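Local coordinates for oligopeptide ABC transporter, periplasmic oligopeptide-binding protein, putative (PDB 5IPW), which probably binds oligopeptides in the periplasm and hands them to an ABC transporter for import, as a putative periplasmic solute-binding protein of family 5, at residues R64-G69 with D298-H303; E550-L555 with N585-G590; P47-P52 with W262-E267. All coordinates share one frame; numbering follows the deposited sequence.

Contact 1 (R64-G69 with D298-H303); sequences RRVWKG and DMQWRH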
loop_
_atom_site.group_PDB
_atom_site.type_symbol
_atom_site.label_atom_id
_atom_site.label_comp_id
_atom_site.label_asym_id
_atom_site.label_seq_id
_atom_site.Cartn_x
_atom_site.Cartn_y
_atom_site.Cartn_z
ATOM N N ARG A 64 0.765 -7.727 23.611
ATOM C CA ARG A 64 0.039 -6.550 24.066
ATOM C C ARG A 64 0.132 -5.414 23.073
ATOM O O ARG A 64 1.228 -4.967 22.731
ATOM C CB ARG A 64 0.583 -6.074 25.413
ATOM C CG ARG A 64 0.478 -7.120 26.518
ATOM C CD ARG A 64 1.246 -6.700 27.756
ATOM N NE ARG A 64 2.676 -6.611 27.476
ATOM C CZ ARG A 64 3.569 -5.984 28.235
ATOM N NH1 ARG A 64 3.208 -5.373 29.363
ATOM N NH2 ARG A 64 4.843 -5.971 27.862
ATOM N N ARG A 65 -1.030 -4.954 22.615
ATOM C CA ARG A 65 -1.125 -3.754 21.798
ATOM C C ARG A 65 -2.193 -2.827 22.371
ATOM O O ARG A 65 -2.843 -3.140 23.375
ATOM C CB ARG A 65 -1.511 -4.112 20.365
ATOM C CG ARG A 65 -0.639 -5.143 19.674
ATOM C CD ARG A 65 -1.118 -5.359 18.237
ATOM N NE ARG A 65 -0.218 -4.762 17.252
ATOM C CZ ARG A 65 -0.563 -3.923 16.275
ATOM N NH1 ARG A 65 -1.817 -3.539 16.100
ATOM N NH2 ARG A 65 0.370 -3.465 15.444
ATOM N N VAL A 66 -2.384 -1.692 21.710
ATOM C CA VAL A 66 -3.458 -0.770 22.053
ATOM C C VAL A 66 -4.190 -0.318 20.791
ATOM O O VAL A 66 -3.568 -0.124 19.745
ATOM C CB VAL A 66 -2.928 0.471 22.822
ATOM C CG1 VAL A 66 -2.304 0.055 24.141
ATOM C CG2 VAL A 66 -1.921 1.256 22.001
ATOM N N TRP A 67 -5.505 -0.142 20.898
ATOM C CA TRP A 67 -6.300 0.417 19.790
ATOM C C TRP A 67 -7.388 1.401 20.254
ATOM O O TRP A 67 -7.672 1.535 21.451
ATOM C CB TRP A 67 -6.909 -0.711 18.948
ATOM C CG TRP A 67 -8.140 -1.369 19.520
ATOM C CD1 TRP A 67 -8.454 -1.553 20.837
ATOM C CD2 TRP A 67 -9.202 -1.968 18.770
ATOM N NE1 TRP A 67 -9.652 -2.214 20.954
ATOM C CE2 TRP A 67 -10.133 -2.481 19.698
ATOM C CE3 TRP A 67 -9.459 -2.117 17.402
ATOM C CZ2 TRP A 67 -11.303 -3.131 19.303
ATOM C CZ3 TRP A 67 -10.624 -2.761 17.007
ATOM C CH2 TRP A 67 -11.533 -3.258 17.957
ATOM N N LYS A 68 -7.996 2.067 19.278
ATOM C CA LYS A 68 -9.044 3.066 19.516
ATOM C C LYS A 68 -10.471 2.501 19.377
ATOM O O LYS A 68 -11.390 3.214 18.968
ATOM C CB LYS A 68 -8.842 4.238 18.553
ATOM C CG LYS A 68 -7.568 5.019 18.830
ATOM C CD LYS A 68 -7.316 6.078 17.773
ATOM C CE LYS A 68 -6.129 6.943 18.154
ATOM N NZ LYS A 68 -5.743 7.847 17.042
ATOM N N GLY A 69 -10.647 1.226 19.733
ATOM C CA GLY A 69 -11.942 0.553 19.660
ATOM C C GLY A 69 -12.392 0.218 18.244
ATOM O O GLY A 69 -11.636 0.406 17.283
ATOM N N ASP A 298 4.139 -4.541 23.322
ATOM C CA ASP A 298 5.093 -5.572 22.921
ATOM C C ASP A 298 5.613 -5.369 21.505
ATOM O O ASP A 298 6.797 -5.573 21.239
ATOM C CB ASP A 298 4.462 -6.945 23.067
ATOM C CG ASP A 298 4.358 -7.378 24.511
ATOM O OD1 ASP A 298 5.351 -7.182 25.250
ATOM O OD2 ASP A 298 3.301 -7.931 24.900
ATOM N N MET A 299 4.726 -4.964 20.605
ATOM C CA MET A 299 5.125 -4.509 19.279
ATOM C C MET A 299 3.952 -3.817 18.604
ATOM O O MET A 299 2.827 -4.328 18.608
ATOM C CB MET A 299 5.669 -5.680 18.423
ATOM C CG MET A 299 5.003 -5.905 17.064
ATOM S SD MET A 299 5.379 -4.716 15.791
ATOM C CE MET A 299 3.874 -4.765 14.878
ATOM N N GLN A 300 4.217 -2.660 18.017
ATOM C CA GLN A 300 3.183 -1.939 17.299
ATOM C C GLN A 300 3.797 -0.888 16.412
ATOM O O GLN A 300 4.839 -0.316 16.719
ATOM C CB GLN A 300 2.191 -1.283 18.265
ATOM C CG GLN A 300 0.955 -0.721 17.580
ATOM C CD GLN A 300 -0.199 -0.444 18.539
ATOM O OE1 GLN A 300 -0.347 -1.098 19.569
ATOM N NE2 GLN A 300 -1.034 0.527 18.185
ATOM N N TRP A 301 3.142 -0.667 15.287
ATOM C CA TRP A 301 3.501 0.391 14.366
ATOM C C TRP A 301 2.337 1.354 14.185
ATOM O O TRP A 301 2.542 2.558 14.008
ATOM C CB TRP A 301 3.870 -0.213 13.011
ATOM C CG TRP A 301 3.993 0.791 11.912
ATOM C CD1 TRP A 301 5.045 1.615 11.673
ATOM C CD2 TRP A 301 3.026 1.068 10.898
ATOM N NE1 TRP A 301 4.797 2.395 10.568
ATOM C CE2 TRP A 301 3.562 2.083 10.075
ATOM C CE3 TRP A 301 1.757 0.552 10.600
ATOM C CZ2 TRP A 301 2.876 2.600 8.975
ATOM C CZ3 TRP A 301 1.071 1.063 9.499
ATOM C CH2 TRP A 301 1.633 2.079 8.700
ATOM N N ARG A 302 1.118 0.825 14.247
ATOM C CA ARG A 302 -0.034 1.518 13.707
ATOM C C ARG A 302 -0.096 2.996 14.104
ATOM O O ARG A 302 0.009 3.882 13.241
ATOM C CB ARG A 302 -1.323 0.803 14.089
ATOM C CG ARG A 302 -2.533 1.388 13.391
ATOM C CD ARG A 302 -3.712 0.442 13.454
ATOM N NE ARG A 302 -4.934 1.046 12.928
ATOM C CZ ARG A 302 -5.180 1.279 11.640
ATOM N NH1 ARG A 302 -4.287 0.983 10.714
ATOM N NH2 ARG A 302 -6.332 1.823 11.274
ATOM N N HIS A 303 -0.262 3.285 15.386
ATOM C CA HIS A 303 -0.389 4.693 15.773
ATOM C C HIS A 303 0.942 5.311 16.136
ATOM O O HIS A 303 1.108 6.519 16.033
ATOM C CB HIS A 303 -1.420 4.837 16.866
ATOM C CG HIS A 303 -2.765 4.365 16.434
ATOM N ND1 HIS A 303 -3.402 4.879 15.325
ATOM C CD2 HIS A 303 -3.569 3.387 16.912
ATOM C CE1 HIS A 303 -4.559 4.264 15.162
ATOM N NE2 HIS A 303 -4.681 3.352 16.109
#

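Contact 2 (E550-L555 with N585-G590); sequences EVVYRL and NLWMIG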
loop_
_atom_site.group_PDB
_atom_site.type_symbol
_atom_site.label_atom_id
_atom_site.label_comp_id
_atom_site.label_asym_id
_atom_site.label_seq_id
_atom_site.Cartn_x
_atom_site.Cartn_y
_atom_site.Cartn_z
ATOM N N GLU A 550 5.731 14.437 -26.835
ATOM C CA GLU A 550 5.533 13.073 -27.339
ATOM C C GLU A 550 5.906 12.022 -26.285
ATOM O O GLU A 550 5.346 10.926 -26.243
ATOM C CB GLU A 550 6.365 12.862 -28.610
ATOM C CG GLU A 550 5.882 11.715 -29.484
ATOM C CD GLU A 550 4.456 11.909 -29.978
ATOM O OE1 GLU A 550 4.079 13.061 -30.274
ATOM O OE2 GLU A 550 3.707 10.913 -30.070
ATOM N N VAL A 551 6.856 12.381 -25.431
ATOM C CA VAL A 551 7.304 11.512 -24.357
ATOM C C VAL A 551 6.185 11.229 -23.331
ATOM O O VAL A 551 6.199 10.189 -22.664
ATOM C CB VAL A 551 8.569 12.107 -23.697
ATOM C CG1 VAL A 551 8.237 13.332 -22.857
ATOM C CG2 VAL A 551 9.304 11.053 -22.888
ATOM N N VAL A 552 5.217 12.141 -23.216
ATOM C CA VAL A 552 4.027 11.915 -22.387
ATOM C C VAL A 552 3.120 10.860 -23.015
ATOM O O VAL A 552 2.675 9.938 -22.334
ATOM C CB VAL A 552 3.235 13.222 -22.157
ATOM C CG1 VAL A 552 1.901 12.953 -21.477
ATOM C CG2 VAL A 552 4.046 14.199 -21.317
ATOM N N TYR A 553 2.842 10.989 -24.310
ATOM C CA TYR A 553 2.043 9.985 -25.020
ATOM C C TYR A 553 2.665 8.596 -24.910
ATOM O O TYR A 553 1.969 7.586 -25.037
ATOM C CB TYR A 553 1.896 10.338 -26.503
ATOM C CG TYR A 553 0.930 11.463 -26.840
ATOM C CD1 TYR A 553 -0.210 11.710 -26.071
ATOM C CD2 TYR A 553 1.135 12.254 -27.969
ATOM C CE1 TYR A 553 -1.090 12.726 -26.402
ATOM C CE2 TYR A 553 0.258 13.270 -28.307
ATOM C CZ TYR A 553 -0.854 13.502 -27.521
ATOM O OH TYR A 553 -1.730 14.509 -27.851
ATOM N N ARG A 554 3.979 8.559 -24.696
ATOM C CA ARG A 554 4.717 7.309 -24.552
ATOM C C ARG A 554 4.419 6.644 -23.208
ATOM O O ARG A 554 4.158 5.438 -23.151
ATOM C CB ARG A 554 6.228 7.563 -24.716
ATOM C CG ARG A 554 6.953 6.558 -25.605
ATOM C CD ARG A 554 6.217 6.283 -26.914
ATOM N NE ARG A 554 5.599 7.486 -27.481
ATOM C CZ ARG A 554 4.571 7.492 -28.332
ATOM N NH1 ARG A 554 4.011 6.357 -28.743
ATOM N NH2 ARG A 554 4.092 8.648 -28.776
ATOM N N LEU A 555 4.454 7.433 -22.135
ATOM C CA LEU A 555 4.096 6.946 -20.795
ATOM C C LEU A 555 2.716 6.293 -20.758
ATOM O O LEU A 555 2.497 5.353 -19.998
ATOM C CB LEU A 555 4.147 8.075 -19.764
ATOM C CG LEU A 555 5.525 8.437 -19.224
ATOM C CD1 LEU A 555 5.445 9.715 -18.407
ATOM C CD2 LEU A 555 6.107 7.312 -18.382
ATOM N N ASN A 585 12.863 13.856 -18.304
ATOM C CA ASN A 585 12.002 15.017 -18.067
ATOM C C ASN A 585 11.727 15.096 -16.578
ATOM O O ASN A 585 11.471 14.082 -15.954
ATOM C CB ASN A 585 10.679 14.864 -18.800
ATOM C CG ASN A 585 10.855 14.503 -20.265
ATOM O OD1 ASN A 585 10.750 15.360 -21.135
ATOM N ND2 ASN A 585 11.116 13.228 -20.545
ATOM N N LEU A 586 11.774 16.281 -15.996
ATOM C CA LEU A 586 11.584 16.396 -14.547
ATOM C C LEU A 586 10.298 17.135 -14.198
ATOM O O LEU A 586 10.322 18.166 -13.519
ATOM C CB LEU A 586 12.809 17.054 -13.901
ATOM C CG LEU A 586 13.717 16.136 -13.079
ATOM C CD1 LEU A 586 14.060 14.851 -13.808
ATOM C CD2 LEU A 586 14.987 16.884 -12.708
ATOM N N TRP A 587 9.175 16.575 -14.643
ATOM C CA TRP A 587 7.864 17.200 -14.449
ATOM C C TRP A 587 7.496 17.387 -12.988
ATOM O O TRP A 587 6.797 18.333 -12.643
ATOM C CB TRP A 587 6.788 16.374 -15.112
ATOM C CG TRP A 587 6.920 16.310 -16.572
ATOM C CD1 TRP A 587 6.849 17.348 -17.453
ATOM C CD2 TRP A 587 7.125 15.134 -17.347
ATOM N NE1 TRP A 587 6.999 16.886 -18.735
ATOM C CE2 TRP A 587 7.167 15.527 -18.699
ATOM C CE3 TRP A 587 7.274 13.780 -17.028
ATOM C CZ2 TRP A 587 7.357 14.615 -19.734
ATOM C CZ3 TRP A 587 7.459 12.874 -18.053
ATOM C CH2 TRP A 587 7.502 13.294 -19.393
ATOM N N MET A 588 7.948 16.475 -12.133
ATOM C CA MET A 588 7.809 16.653 -10.689
ATOM C C MET A 588 9.169 16.944 -10.088
ATOM O O MET A 588 10.129 16.215 -10.325
ATOM C CB MET A 588 7.204 15.410 -10.036
ATOM C CG MET A 588 5.692 15.312 -10.172
ATOM S SD MET A 588 5.009 13.764 -9.545
ATOM C CE MET A 588 5.536 12.644 -10.839
ATOM N N ILE A 589 9.247 18.018 -9.314
ATOM C CA ILE A 589 10.474 18.384 -8.623
ATOM C C ILE A 589 10.193 18.322 -7.134
ATOM O O ILE A 589 9.561 19.214 -6.569
ATOM C CB ILE A 589 10.970 19.794 -9.023
ATOM C CG1 ILE A 589 11.318 19.832 -10.517
ATOM C CG2 ILE A 589 12.183 20.184 -8.193
ATOM C CD1 ILE A 589 11.571 21.224 -11.056
ATOM N N GLY A 590 10.651 17.247 -6.509
ATOM C CA GLY A 590 10.474 17.050 -5.073
ATOM C C GLY A 590 11.681 17.400 -4.239
ATOM O O GLY A 590 12.772 17.620 -4.757
#

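Contact 3 (P47-P52 with W262-E267); sequences PLVVQP and WAVDIE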
loop_
_atom_site.group_PDB
_atom_site.type_symbol
_atom_site.label_atom_id
_atom_site.label_comp_id
_atom_site.label_asym_id
_atom_site.label_seq_id
_atom_site.Cartn_x
_atom_site.Cartn_y
_atom_site.Cartn_z
ATOM N N PRO A 47 0.920 -27.877 4.055
ATOM C CA PRO A 47 0.864 -26.533 4.632
ATOM C C PRO A 47 1.842 -25.571 3.971
ATOM O O PRO A 47 2.834 -25.999 3.398
ATOM C CB PRO A 47 1.277 -26.762 6.094
ATOM C CG PRO A 47 2.084 -28.013 6.068
ATOM C CD PRO A 47 1.422 -28.867 5.028
ATOM N N LEU A 48 1.556 -24.278 4.049
ATOM C CA LEU A 48 2.523 -23.268 3.646
ATOM C C LEU A 48 3.715 -23.361 4.580
ATOM O O LEU A 48 3.564 -23.681 5.753
ATOM C CB LEU A 48 1.891 -21.874 3.680
ATOM C CG LEU A 48 2.812 -20.680 3.413
ATOM C CD1 LEU A 48 3.408 -20.719 2.019
ATOM C CD2 LEU A 48 2.052 -19.380 3.609
ATOM N N VAL A 49 4.908 -23.131 4.047
ATOM C CA VAL A 49 6.131 -23.223 4.831
ATOM C C VAL A 49 6.740 -21.843 4.894
ATOM O O VAL A 49 6.948 -21.201 3.868
ATOM C CB VAL A 49 7.136 -24.214 4.215
ATOM C CG1 VAL A 49 8.390 -24.313 5.073
ATOM C CG2 VAL A 49 6.487 -25.584 4.066
ATOM N N VAL A 50 7.014 -21.384 6.111
ATOM C CA VAL A 50 7.419 -20.010 6.332
ATOM C C VAL A 50 8.814 -19.966 6.910
ATOM O O VAL A 50 9.097 -20.630 7.892
ATOM C CB VAL A 50 6.424 -19.326 7.267
ATOM C CG1 VAL A 50 6.873 -17.907 7.620
ATOM C CG2 VAL A 50 5.071 -19.306 6.593
ATOM N N GLN A 51 9.692 -19.197 6.278
ATOM C CA GLN A 51 11.026 -19.014 6.815
ATOM C C GLN A 51 11.049 -17.768 7.693
ATOM O O GLN A 51 10.677 -16.682 7.249
ATOM C CB GLN A 51 12.064 -18.896 5.715
ATOM C CG GLN A 51 13.481 -18.878 6.253
ATOM C CD GLN A 51 14.482 -18.637 5.156
ATOM O OE1 GLN A 51 14.521 -19.386 4.170
ATOM N NE2 GLN A 51 15.290 -17.584 5.298
ATOM N N PRO A 52 11.477 -17.927 8.947
ATOM C CA PRO A 52 11.515 -16.806 9.854
ATOM C C PRO A 52 12.318 -15.623 9.351
ATOM O O PRO A 52 13.305 -15.795 8.649
ATOM C CB PRO A 52 12.196 -17.379 11.089
ATOM C CG PRO A 52 11.841 -18.815 11.077
ATOM C CD PRO A 52 11.696 -19.207 9.637
ATOM N N TRP A 262 -2.919 -23.006 8.841
ATOM C CA TRP A 262 -2.507 -23.912 7.759
ATOM C C TRP A 262 -1.086 -23.664 7.292
ATOM O O TRP A 262 -0.698 -24.157 6.237
ATOM C CB TRP A 262 -3.459 -23.750 6.562
ATOM C CG TRP A 262 -3.893 -22.346 6.408
ATOM C CD1 TRP A 262 -5.002 -21.771 6.955
ATOM C CD2 TRP A 262 -3.196 -21.307 5.727
ATOM N NE1 TRP A 262 -5.046 -20.440 6.641
ATOM C CE2 TRP A 262 -3.949 -20.127 5.885
ATOM C CE3 TRP A 262 -2.012 -21.257 4.995
ATOM C CZ2 TRP A 262 -3.558 -18.910 5.336
ATOM C CZ3 TRP A 262 -1.622 -20.041 4.445
ATOM C CH2 TRP A 262 -2.390 -18.885 4.623
ATOM N N ALA A 263 -0.312 -22.900 8.057
ATOM C CA ALA A 263 1.084 -22.669 7.720
ATOM C C ALA A 263 1.952 -23.123 8.863
ATOM O O ALA A 263 1.534 -23.094 10.011
ATOM C CB ALA A 263 1.333 -21.204 7.433
ATOM N N VAL A 264 3.166 -23.541 8.533
ATOM C CA VAL A 264 4.156 -23.935 9.518
ATOM C C VAL A 264 5.505 -23.273 9.260
ATOM O O VAL A 264 5.731 -22.639 8.234
ATOM C CB VAL A 264 4.359 -25.465 9.546
ATOM C CG1 VAL A 264 3.041 -26.186 9.802
ATOM C CG2 VAL A 264 4.973 -25.965 8.239
ATOM N N ASP A 265 6.360 -23.412 10.259
ATOM C CA ASP A 265 7.794 -23.137 10.222
ATOM C C ASP A 265 8.573 -24.026 9.301
ATOM O O ASP A 265 8.117 -25.097 8.927
ATOM C CB ASP A 265 8.371 -23.511 11.592
ATOM C CG ASP A 265 8.632 -22.358 12.422
ATOM O OD1 ASP A 265 8.306 -21.245 11.977
ATOM O OD2 ASP A 265 9.166 -22.561 13.522
ATOM N N ILE A 266 9.814 -23.631 9.052
ATOM C CA ILE A 266 10.794 -24.552 8.496
ATOM C C ILE A 266 11.050 -25.762 9.408
ATOM O O ILE A 266 11.431 -26.810 8.920
ATOM C CB ILE A 266 12.123 -23.853 8.108
ATOM C CG1 ILE A 266 12.783 -23.159 9.298
ATOM C CG2 ILE A 266 11.878 -22.841 6.998
ATOM C CD1 ILE A 266 14.110 -22.498 8.967
ATOM N N GLU A 267 10.856 -25.632 10.716
ATOM C CA GLU A 267 10.937 -26.792 11.625
ATOM C C GLU A 267 9.603 -27.515 11.845
ATOM O O GLU A 267 9.508 -28.385 12.706
ATOM C CB GLU A 267 11.502 -26.368 12.989
ATOM C CG GLU A 267 12.975 -25.971 12.974
ATOM C CD GLU A 267 13.910 -27.166 12.829
ATOM O OE1 GLU A 267 13.976 -27.988 13.761
ATOM O OE2 GLU A 267 14.582 -27.281 11.776
#

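Contact 1 (R64-G69 with D298-H303)
Arg64 forms a two-nitrogen, side-on salt bridge with Asp298 where two strands of different sheets, 62-67 and 299-300, run nearly alongside in this periplasmic binding protein fold. Arg64 NE gives its hydrogen to Asp298 OD2 and Arg64 NH2 reaches Asp298 OD1 at 2.9 Å, both acceptors lying in the guanidinium plane. The two planes are 46° apart, and both nitrogens come from above the carboxylate plane. A bend at chi3 turns the NE and NH2 edge of the guanidinium to the carboxylate. Asp298 OD2 also accepts from the backbone, Arg64 N, on its anti side, while Asp298 N donates to Arg64 O. Aspartate is short enough to serve strand edge and arginine together.

Further along, the flat guanidinium of Arg65 stacks on the side chain of Gln300, with CG of Gln300 3.5 Å above one face and the amide plane tilted by 25°. Lys68 passes over one face of the His303 ring, but its NZ goes to Asp285, and His303 NE2 is bonded to Asp72.

Gln300, both donor and acceptor, imitates a neighbouring strand: its extended chain places NE2 3.0 Å from Val66 O, and OE1 takes the N-H of Val66 on a lone pair, with an N-H...O angle of 173°.

Contact 2 (E550-L555 with N585-G590)
A helix packed on the loop that leads into a sheet strand forms this contact: Trp587, between helix 568-584 and strand 589-591, points its six-membered ring at the first turns of helix 550-564. The indole meets three aliphatic side chains of that helix, spaced so that they fall on one side of it. Val551 CG1 sits at the ring edge, near its plane, 3.5 Å from Trp587 CZ2 and equally close to CH2. With chi1 at 72°, this methyl lies between the backbone N and the carbonyl carbon, directed at the indole. Val552 CG2 approaches CZ2 of Trp587 obliquely at 3.7 Å, and one turn on from Val551, Leu555 CD1 comes to Trp587 CZ3 at 3.8 Å. Branched aliphatic residues suit the place because their methyls fit round an aromatic rim without needing polar partners.

Asn585, the first residue to leave the helical conformation after helix 568-584, lays its CB 3.4 Å above one face of the Trp587 ring, toward the rim. Its amide lies against the methyls of Val551, and its ND2 turns back to Ile581 O in the preceding helix. Trp518 stacks on the indole, while Tyr345 and His582 meet it edge-to-face. No hydrogen bond joins the two segments; Trp587 lies between helix 550-564 and an outermost strand of a mixed sheet, and helices flanking a sheet are the pattern of an alpha/beta lobe of a periplasmic binding protein.

Contact 3 (P47-P52 with W262-E267)
Leu48 lies alongside Trp262, both pointing the same way, with Leu48 CD2 at the indole edge, 3.8 Å from Trp262 CZ3. They lie at the start of the parallel pairing of 48-51 with 263-265, in a small mixed sheet whose third strand, 2-4, pairs with the other side of strand 48-51. CG of Leu48 stands anti to the backbone N (chi1 174°), which carries its methyl along the tryptophan rim, while Leu48 CB rests on Ala263 CB at 3.9 Å. A small alanine suits this spot, since the leucine and Met627 press on it.

On the other face Val49 and Val264 are paired. Pro47 CB touches Val264 CG1 at 4.1 Å, and Val49 CG1 reaches Ile266 CG2; beta-branched residues fill this face with Tyr10 and Pro7 of helix 7-14. Further along, the ring of Pro52 crosses Ile266 obliquely, CD against CG1. Asp265 turns its OD2 to Tyr273 and Asn269.

As in parallel pairing, one residue bonds to the two that flank its partner: Leu48 N donates to Trp262 O, and Leu48 O accepts from Val264 N almost straight at 171°. Val264 O in turn accepts from Val50 N, at 2.8 Å.

Contacts 1 and 3 cross along the chain: strands 48-51 and 62-67 follow each other, and each pairs with a segment more than 200 residues further on, their centres 26 Å apart. Contact 2 brings together the two ends of a short, mostly helical stretch on the opposite side of the chain's centre, about 22 Å from contact 1 and 34 Å from contact 3 between nearest atoms. Contacts 2 and 3 are buried, contact 1 only partly. Chemistry follows place: contact 1 uses charge and a side-chain amide to bridge different sheets, contact 3 joins neighbouring strands through backbone bonds and apolar faces, and contact 2 is packing without a hydrogen bond between its segments.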